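Local coordinates for substrate-binding protein (Synechococcus sp., PDB 6WPN) that probably binds an oligosaccharide or related sugar in the periplasm, as a substrate-binding protein serving a transport system, at residues A136-Y140 / A318-T322; E195-F200 / I395-L399; A279-P284 / Q363-A367. All blocks are in the same frame, centred on the assembly; numbering follows the deposited sequence.

Going along the chain from the N terminus, 136-140, 195-200 and 279-284 come first, and their partners follow in a different order. Contact 1 closes first, when 318-322 packs on the start of strand 137-149. Contact 3 closes next, as 363-367 meets 279-284, and contact 2 last, when 395-399 crosses 195-200. Contact 3 is therefore nested inside the loop of contact 2, whereas contact 1 crosses both. Contacts 1 and 3 reach the same sheet through the neighbouring strands 137-149 and 282-285, their centres about 30 Å apart; contact 2, on the opposite side of the chain's centre from contact 1, joins two helices instead.

Contact 1. Residues A136-Y140 / A318-T322; sequences AIPWY and ALFLT
Thr322 OG1, which lies against Ile137 CG2 at 3.6 Å, is gripped by two polar partners: it donates to Ala318 O at 2.7 Å and is also hydrogen-bonded to the hydroxyl of Tyr119. The bond to Ala318 O arrives 19° out of the carbonyl plane and reinforces a weak backbone bond from Thr322 N to the same oxygen, just where the chain leaves helix 311-321. With OG1 set between the backbone N and the carbonyl carbon (chi1 63°), the methyl CG2 is turned to the strand, 3.5 Å from Pro138 O and 3.8 Å from Trp139 CD1, obliquely to the indole. Replacing Thr322 by an alanine takes away both branches and would probably leave Tyr119 without this hydroxyl mate and open a gap beside the indole. Further back along the helix, Ala318 CB receives Ile137 CD1 at 3.7 Å, and the same isoleucine methyl meets Leu319 CD2 at 4.1 Å, the two longer side chains crossing at about a right angle. Leu321, whose O lies 3.8 Å from Trp139 NE1, touches Leu302 of strand 295-303, whose backbone bonds to Ile137. Ile137 thus points to the helix and the indole of Trp139 swings round to it, while Pro138 points away and touches helix 121-124, an arrangement typical of a helix laid on one face of the mixed sheet in an alpha/beta solute-binding protein.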
loop_
_atom_site.group_PDB
_atom_site.type_symbol
_atom_site.label_atom_id
_atom_site.label_comp_id
_atom_site.label_asym_id
_atom_site.label_seq_id
_atom_site.Cartn_x
_atom_site.Cartn_y
_atom_site.Cartn_z
ATOM N N ALA A 136 10.406 -8.234 11.899
ATOM C CA ALA A 136 10.220 -8.517 10.485
ATOM C C ALA A 136 11.439 -8.066 9.698
ATOM O O ALA A 136 12.177 -7.169 10.116
ATOM C CB ALA A 136 8.958 -7.839 9.941
ATOM N N ILE A 137 11.631 -8.706 8.556
ATOM C CA ILE A 137 12.668 -8.341 7.599
ATOM C C ILE A 137 11.992 -7.630 6.432
ATOM O O ILE A 137 10.996 -8.147 5.905
ATOM C CB ILE A 137 13.444 -9.579 7.112
ATOM C CG1 ILE A 137 14.259 -10.176 8.258
ATOM C CG2 ILE A 137 14.347 -9.230 5.933
ATOM C CD1 ILE A 137 14.801 -11.555 7.961
ATOM N N PRO A 138 12.475 -6.464 6.015
ATOM C CA PRO A 138 11.841 -5.775 4.886
ATOM C C PRO A 138 12.019 -6.563 3.600
ATOM O O PRO A 138 13.076 -7.140 3.343
ATOM C CB PRO A 138 12.576 -4.428 4.821
ATOM C CG PRO A 138 13.257 -4.292 6.134
ATOM C CD PRO A 138 13.570 -5.677 6.598
ATOM N N TRP A 139 10.961 -6.586 2.795
ATOM C CA TRP A 139 11.010 -7.247 1.501
ATOM C C TRP A 139 10.985 -6.185 0.409
ATOM O O TRP A 139 11.980 -5.489 0.200
ATOM C CB TRP A 139 9.853 -8.237 1.358
ATOM C CG TRP A 139 9.969 -9.137 0.171
ATOM C CD1 TRP A 139 10.979 -9.166 -0.746
ATOM C CD2 TRP A 139 9.020 -10.123 -0.248
ATOM N NE1 TRP A 139 10.722 -10.115 -1.706
ATOM C CE2 TRP A 139 9.525 -10.718 -1.420
ATOM C CE3 TRP A 139 7.794 -10.566 0.261
ATOM C CZ2 TRP A 139 8.847 -11.732 -2.094
ATOM C CZ3 TRP A 139 7.121 -11.578 -0.410
ATOM C CH2 TRP A 139 7.650 -12.146 -1.574
ATOM N N TYR A 140 9.875 -6.052 -0.301
ATOM C CA TYR A 140 9.748 -5.045 -1.341
ATOM C C TYR A 140 8.799 -3.937 -0.898
ATOM O O TYR A 140 8.163 -4.003 0.158
ATOM C CB TYR A 140 9.255 -5.666 -2.649
ATOM C CG TYR A 140 7.835 -6.174 -2.600
ATOM C CD1 TYR A 140 7.545 -7.438 -2.112
ATOM C CD2 TYR A 140 6.783 -5.393 -3.061
ATOM C CE1 TYR A 140 6.248 -7.908 -2.078
ATOM C CE2 TYR A 140 5.479 -5.856 -3.026
ATOM C CZ TYR A 140 5.222 -7.111 -2.538
ATOM O OH TYR A 140 3.929 -7.572 -2.507
ATOM N N ALA A 318 13.911 -16.098 4.846
ATOM C CA ALA A 318 13.556 -14.691 4.707
ATOM C C ALA A 318 14.741 -13.872 4.208
ATOM O O ALA A 318 14.564 -12.923 3.434
ATOM C CB ALA A 318 13.039 -14.142 6.037
ATOM N N LEU A 319 15.958 -14.215 4.649
ATOM C CA LEU A 319 17.150 -13.530 4.151
ATOM C C LEU A 319 17.436 -13.879 2.694
ATOM O O LEU A 319 17.869 -13.019 1.919
ATOM C CB LEU A 319 18.360 -13.866 5.026
ATOM C CG LEU A 319 18.366 -13.303 6.449
ATOM C CD1 LEU A 319 19.448 -13.961 7.292
ATOM C CD2 LEU A 319 18.566 -11.802 6.406
ATOM N N PHE A 320 17.201 -15.134 2.303
ATOM C CA PHE A 320 17.407 -15.531 0.912
ATOM C C PHE A 320 16.427 -14.825 -0.016
ATOM O O PHE A 320 16.811 -14.363 -1.096
ATOM C CB PHE A 320 17.285 -17.049 0.771
ATOM C CG PHE A 320 17.455 -17.548 -0.640
ATOM C CD1 PHE A 320 18.717 -17.679 -1.199
ATOM C CD2 PHE A 320 16.351 -17.907 -1.400
ATOM C CE1 PHE A 320 18.874 -18.146 -2.493
ATOM C CE2 PHE A 320 16.502 -18.376 -2.694
ATOM C CZ PHE A 320 17.765 -18.494 -3.242
ATOM N N LEU A 321 15.157 -14.743 0.382
ATOM C CA LEU A 321 14.164 -14.087 -0.460
ATOM C C LEU A 321 14.440 -12.599 -0.597
ATOM O O LEU A 321 14.028 -11.982 -1.585
ATOM C CB LEU A 321 12.762 -14.306 0.110
ATOM C CG LEU A 321 12.160 -15.702 -0.048
ATOM C CD1 LEU A 321 10.891 -15.831 0.782
ATOM C CD2 LEU A 321 11.886 -16.011 -1.512
ATOM N N THR A 322 15.131 -12.009 0.374
ATOM C CA THR A 322 15.357 -10.573 0.408
ATOM C C THR A 322 16.817 -10.197 0.170
ATOM O O THR A 322 17.221 -9.080 0.503
ATOM C CB THR A 322 14.878 -10.004 1.743
ATOM O OG1 THR A 322 15.646 -10.581 2.806
ATOM C CG2 THR A 322 13.409 -10.324 1.958
#

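Contact 2. Residues E195-F200 / I395-L399; sequences ELLESF and IYTQL
Leu196 CD2 and Leu399 CD2 meet tip to tip at 3.6 Å between the two helices. The same Leu196 methyl sits over one face of the Tyr396 ring, a CH-pi contact 3.9 Å from the centroid; the methyl is offset toward the rim, and the two side chains run past each other in opposite directions. Leu196 CG stands anti to its own backbone N (chi1 -172°), which carries the branch out toward the second helix. Leu399 CD2 also lies at the edge of the Phe200 ring, near its plane, and Phe200 CZ approaches Ile395 CG2 at 4.2 Å. Ile395 CD1 then meets Leu197 CD1 at 3.9 Å, their side chains nearly perpendicular. The fold element is an almost orthogonal helix pair, with axes 89° apart and 11.5 Å from each other at closest approach, a separation filled by leucine, isoleucine and aromatic side chains; helix 219-233 adds to the same core, touching Leu196 through Trp228 and Ile395 through Phe225. At the polar edge of this buried contact, Tyr396 reaches across to the first turn of helix 195-202. Its OH accepts a bond from Leu197 N at 3.0 Å, with an N-H...O angle of 154° and the amide nitrogen near the ring plane, while the hydroxyl is also bonded to Ser193 O. The neighbouring helix start would probably polarise this buried phenol oxygen.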
loop_
_atom_site.group_PDB
_atom_site.type_symbol
_atom_site.label_atom_id
_atom_site.label_comp_id
_atom_site.label_asym_id
_atom_site.label_seq_id
_atom_site.Cartn_x
_atom_site.Cartn_y
_atom_site.Cartn_z
ATOM N N GLU A 195 -6.123 4.250 1.092
ATOM C CA GLU A 195 -5.748 5.529 0.500
ATOM C C GLU A 195 -6.509 6.675 1.146
ATOM O O GLU A 195 -5.962 7.764 1.339
ATOM C CB GLU A 195 -5.989 5.512 -1.010
ATOM C CG GLU A 195 -5.447 6.750 -1.718
ATOM C CD GLU A 195 -5.846 6.822 -3.179
ATOM O OE1 GLU A 195 -6.396 5.822 -3.701
ATOM O OE2 GLU A 195 -5.625 7.891 -3.798
ATOM N N LEU A 196 -7.774 6.446 1.493
ATOM C CA LEU A 196 -8.554 7.493 2.140
ATOM C C LEU A 196 -7.971 7.839 3.502
ATOM O O LEU A 196 -7.730 9.011 3.808
ATOM C CB LEU A 196 -10.005 7.042 2.278
ATOM C CG LEU A 196 -11.015 8.078 2.756
ATOM C CD1 LEU A 196 -11.163 9.200 1.770
ATOM C CD2 LEU A 196 -12.331 7.386 2.976
ATOM N N LEU A 197 -7.697 6.822 4.319
ATOM C CA LEU A 197 -7.058 7.061 5.608
ATOM C C LEU A 197 -5.695 7.711 5.427
ATOM O O LEU A 197 -5.288 8.552 6.236
ATOM C CB LEU A 197 -6.926 5.752 6.381
ATOM C CG LEU A 197 -6.571 5.903 7.859
ATOM C CD1 LEU A 197 -7.697 6.621 8.592
ATOM C CD2 LEU A 197 -6.300 4.551 8.483
ATOM N N GLU A 198 -4.962 7.316 4.386
ATOM C CA GLU A 198 -3.679 7.952 4.111
ATOM C C GLU A 198 -3.854 9.416 3.717
ATOM O O GLU A 198 -3.015 10.257 4.064
ATOM C CB GLU A 198 -2.931 7.181 3.025
ATOM C CG GLU A 198 -2.457 5.797 3.464
ATOM C CD GLU A 198 -2.145 4.881 2.293
ATOM O OE1 GLU A 198 -2.420 5.275 1.142
ATOM O OE2 GLU A 198 -1.610 3.775 2.523
ATOM N N SER A 199 -4.936 9.744 3.000
ATOM C CA SER A 199 -5.181 11.143 2.659
ATOM C C SER A 199 -5.417 11.976 3.909
ATOM O O SER A 199 -4.999 13.139 3.979
ATOM C CB SER A 199 -6.372 11.274 1.715
ATOM O OG SER A 199 -7.591 11.150 2.425
ATOM N N PHE A 200 -6.091 11.395 4.908
ATOM C CA PHE A 200 -6.246 12.070 6.192
ATOM C C PHE A 200 -4.888 12.445 6.761
ATOM O O PHE A 200 -4.669 13.588 7.180
ATOM C CB PHE A 200 -7.018 11.178 7.174
ATOM C CG PHE A 200 -8.516 11.206 6.986
ATOM C CD1 PHE A 200 -9.115 10.530 5.941
ATOM C CD2 PHE A 200 -9.324 11.900 7.867
ATOM C CE1 PHE A 200 -10.488 10.554 5.765
ATOM C CE2 PHE A 200 -10.700 11.927 7.695
ATOM C CZ PHE A 200 -11.279 11.250 6.641
ATOM N N ILE A 395 -13.981 4.980 10.822
ATOM C CA ILE A 395 -13.944 6.256 10.117
ATOM C C ILE A 395 -14.648 6.140 8.768
ATOM O O ILE A 395 -15.493 6.973 8.421
ATOM C CB ILE A 395 -12.492 6.741 9.963
ATOM C CG1 ILE A 395 -11.892 7.053 11.337
ATOM C CG2 ILE A 395 -12.431 7.958 9.047
ATOM C CD1 ILE A 395 -10.442 7.480 11.286
ATOM N N TYR A 396 -14.337 5.088 8.005
ATOM C CA TYR A 396 -14.967 4.919 6.697
ATOM C C TYR A 396 -16.484 4.790 6.818
ATOM O O TYR A 396 -17.228 5.324 5.985
ATOM C CB TYR A 396 -14.395 3.697 5.973
ATOM C CG TYR A 396 -13.004 3.873 5.396
ATOM C CD1 TYR A 396 -12.151 4.867 5.856
ATOM C CD2 TYR A 396 -12.561 3.058 4.362
ATOM C CE1 TYR A 396 -10.885 5.021 5.328
ATOM C CE2 TYR A 396 -11.300 3.206 3.818
ATOM C CZ TYR A 396 -10.465 4.190 4.303
ATOM O OH TYR A 396 -9.206 4.342 3.765
ATOM N N THR A 397 -16.962 4.077 7.845
ATOM C CA THR A 397 -18.401 3.896 8.028
ATOM C C THR A 397 -19.093 5.217 8.330
ATOM O O THR A 397 -20.146 5.520 7.756
ATOM C CB THR A 397 -18.677 2.889 9.143
ATOM O OG1 THR A 397 -18.181 1.599 8.760
ATOM C CG2 THR A 397 -20.171 2.801 9.426
ATOM N N GLN A 398 -18.539 6.002 9.256
ATOM C CA GLN A 398 -19.155 7.281 9.600
ATOM C C GLN A 398 -19.058 8.269 8.442
ATOM O O GLN A 398 -20.017 8.994 8.155
ATOM C CB GLN A 398 -18.511 7.861 10.861
ATOM C CG GLN A 398 -18.765 7.045 12.123
ATOM C CD GLN A 398 -20.232 6.690 12.312
ATOM O OE1 GLN A 398 -21.119 7.526 12.128
ATOM N NE2 GLN A 398 -20.492 5.444 12.692
ATOM N N LEU A 399 -17.912 8.308 7.762
ATOM C CA LEU A 399 -17.787 9.185 6.604
ATOM C C LEU A 399 -18.803 8.802 5.538
ATOM O O LEU A 399 -19.393 9.672 4.887
ATOM C CB LEU A 399 -16.367 9.116 6.044
ATOM C CG LEU A 399 -16.082 9.955 4.794
ATOM C CD1 LEU A 399 -16.365 11.422 5.059
ATOM C CD2 LEU A 399 -14.650 9.772 4.340
#

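Contact 3. Residues A279-P284 / Q363-A367; sequences AAVTTP and QIRDA
Gln363 stretches straight out from its helix toward the turn at 279-282, crossing Thr282 at about a right angle. CG is anti to the backbone N (chi1 -173°) and the chain stays extended beyond it, which brings the terminal amide to the backbone carbonyls of the turn. NE2 donates to Ala279 O at 2.7 Å, with an N-H...O angle of 157°; the nitrogen lies in the carbonyl plane and the oxygen near the amide plane. Ala279 O takes a second donor, Thr282 N, so this carbonyl is shared by the turn's own amide and the glutamine. A second approach, from NE2 to Thr282 O, is weak and bent, and its shortness makes it doubtful. At the other end of the amide, OE1 is bonded to Gln272 NE2, which helps to fix the amide's rotation. One turn further along its helix from Gln363, Ala367 packs against the Pro284 ring, its CB 3.7 Å from Pro284 CG; both residues touch Leu145 of strand 137-149. The strand and helix segments run 30° from parallel, 8.2 Å apart. This is a helix laid beside a strand of the mixed sheet, with a side-chain amide binding a backbone carbonyl in the turn between helix 276-280 and strand 282-285.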
loop_
_atom_site.group_PDB
_atom_site.type_symbol
_atom_site.label_atom_id
_atom_site.label_comp_id
_atom_site.label_asym_id
_atom_site.label_seq_id
_atom_site.Cartn_x
_atom_site.Cartn_y
_atom_site.Cartn_z
ATOM N N ALA A 279 -3.753 3.629 -22.496
ATOM C CA ALA A 279 -2.334 3.677 -22.163
ATOM C C ALA A 279 -1.570 4.614 -23.091
ATOM O O ALA A 279 -0.595 5.243 -22.667
ATOM C CB ALA A 279 -1.732 2.272 -22.207
ATOM N N ALA A 280 -2.007 4.740 -24.349
ATOM C CA ALA A 280 -1.314 5.623 -25.284
ATOM C C ALA A 280 -1.439 7.089 -24.877
ATOM O O ALA A 280 -0.571 7.898 -25.224
ATOM C CB ALA A 280 -1.844 5.421 -26.705
ATOM N N VAL A 281 -2.499 7.446 -24.149
ATOM C CA VAL A 281 -2.716 8.805 -23.663
ATOM C C VAL A 281 -2.489 8.907 -22.159
ATOM O O VAL A 281 -2.884 9.900 -21.541
ATOM C CB VAL A 281 -4.116 9.322 -24.038
ATOM C CG1 VAL A 281 -4.323 9.239 -25.545
ATOM C CG2 VAL A 281 -5.197 8.544 -23.298
ATOM N N THR A 282 -1.883 7.889 -21.553
ATOM C CA THR A 282 -1.587 7.872 -20.126
ATOM C C THR A 282 -0.164 8.357 -19.873
ATOM O O THR A 282 0.769 7.937 -20.566
ATOM C CB THR A 282 -1.755 6.455 -19.571
ATOM O OG1 THR A 282 -3.120 6.042 -19.702
ATOM C CG2 THR A 282 -1.334 6.390 -18.108
ATOM N N THR A 283 0.003 9.237 -18.884
ATOM C CA THR A 283 1.330 9.662 -18.456
ATOM C C THR A 283 1.450 9.481 -16.947
ATOM O O THR A 283 0.539 9.879 -16.201
ATOM C CB THR A 283 1.620 11.118 -18.831
ATOM O OG1 THR A 283 0.616 11.962 -18.260
ATOM C CG2 THR A 283 1.639 11.292 -20.345
ATOM N N PRO A 284 2.539 8.897 -16.457
ATOM C CA PRO A 284 2.723 8.799 -15.004
ATOM C C PRO A 284 3.078 10.158 -14.418
ATOM O O PRO A 284 3.813 10.942 -15.022
ATOM C CB PRO A 284 3.882 7.803 -14.857
ATOM C CG PRO A 284 4.030 7.158 -16.219
ATOM C CD PRO A 284 3.589 8.182 -17.199
ATOM N N GLN A 363 7.200 4.173 -21.657
ATOM C CA GLN A 363 6.208 4.541 -20.653
ATOM C C GLN A 363 6.433 3.784 -19.348
ATOM O O GLN A 363 6.388 4.375 -18.263
ATOM C CB GLN A 363 4.804 4.276 -21.196
ATOM C CG GLN A 363 3.680 4.770 -20.308
ATOM C CD GLN A 363 2.322 4.498 -20.917
ATOM O OE1 GLN A 363 2.036 3.380 -21.344
ATOM N NE2 GLN A 363 1.484 5.526 -20.985
ATOM N N ILE A 364 6.680 2.471 -19.436
ATOM C CA ILE A 364 6.907 1.667 -18.235
ATOM C C ILE A 364 8.177 2.117 -17.530
ATOM O O ILE A 364 8.247 2.157 -16.295
ATOM C CB ILE A 364 6.970 0.168 -18.592
ATOM C CG1 ILE A 364 5.618 -0.326 -19.106
ATOM C CG2 ILE A 364 7.433 -0.652 -17.396
ATOM C CD1 ILE A 364 4.461 0.009 -18.200
ATOM N N ARG A 365 9.201 2.464 -18.307
ATOM C CA ARG A 365 10.436 2.966 -17.725
ATOM C C ARG A 365 10.206 4.306 -17.033
ATOM O O ARG A 365 10.732 4.539 -15.939
ATOM C CB ARG A 365 11.502 3.067 -18.821
ATOM C CG ARG A 365 12.888 3.468 -18.362
ATOM C CD ARG A 365 13.085 4.959 -18.479
ATOM N NE ARG A 365 14.485 5.331 -18.317
ATOM C CZ ARG A 365 15.249 5.798 -19.298
ATOM N NH1 ARG A 365 14.739 5.952 -20.516
ATOM N NH2 ARG A 365 16.516 6.120 -19.059
ATOM N N ASP A 366 9.407 5.188 -17.649
ATOM C CA ASP A 366 9.089 6.475 -17.032
ATOM C C ASP A 366 8.386 6.292 -15.694
ATOM O O ASP A 366 8.644 7.038 -14.740
ATOM C CB ASP A 366 8.211 7.321 -17.957
ATOM C CG ASP A 366 8.900 7.696 -19.257
ATOM O OD1 ASP A 366 10.153 7.694 -19.303
ATOM O OD2 ASP A 366 8.178 8.009 -20.232
ATOM N N ALA A 367 7.477 5.320 -15.608
ATOM C CA ALA A 367 6.746 5.113 -14.365
ATOM C C ALA A 367 7.657 4.547 -13.283
ATOM O O ALA A 367 7.656 5.031 -12.146
ATOM C CB ALA A 367 5.551 4.194 -14.612
#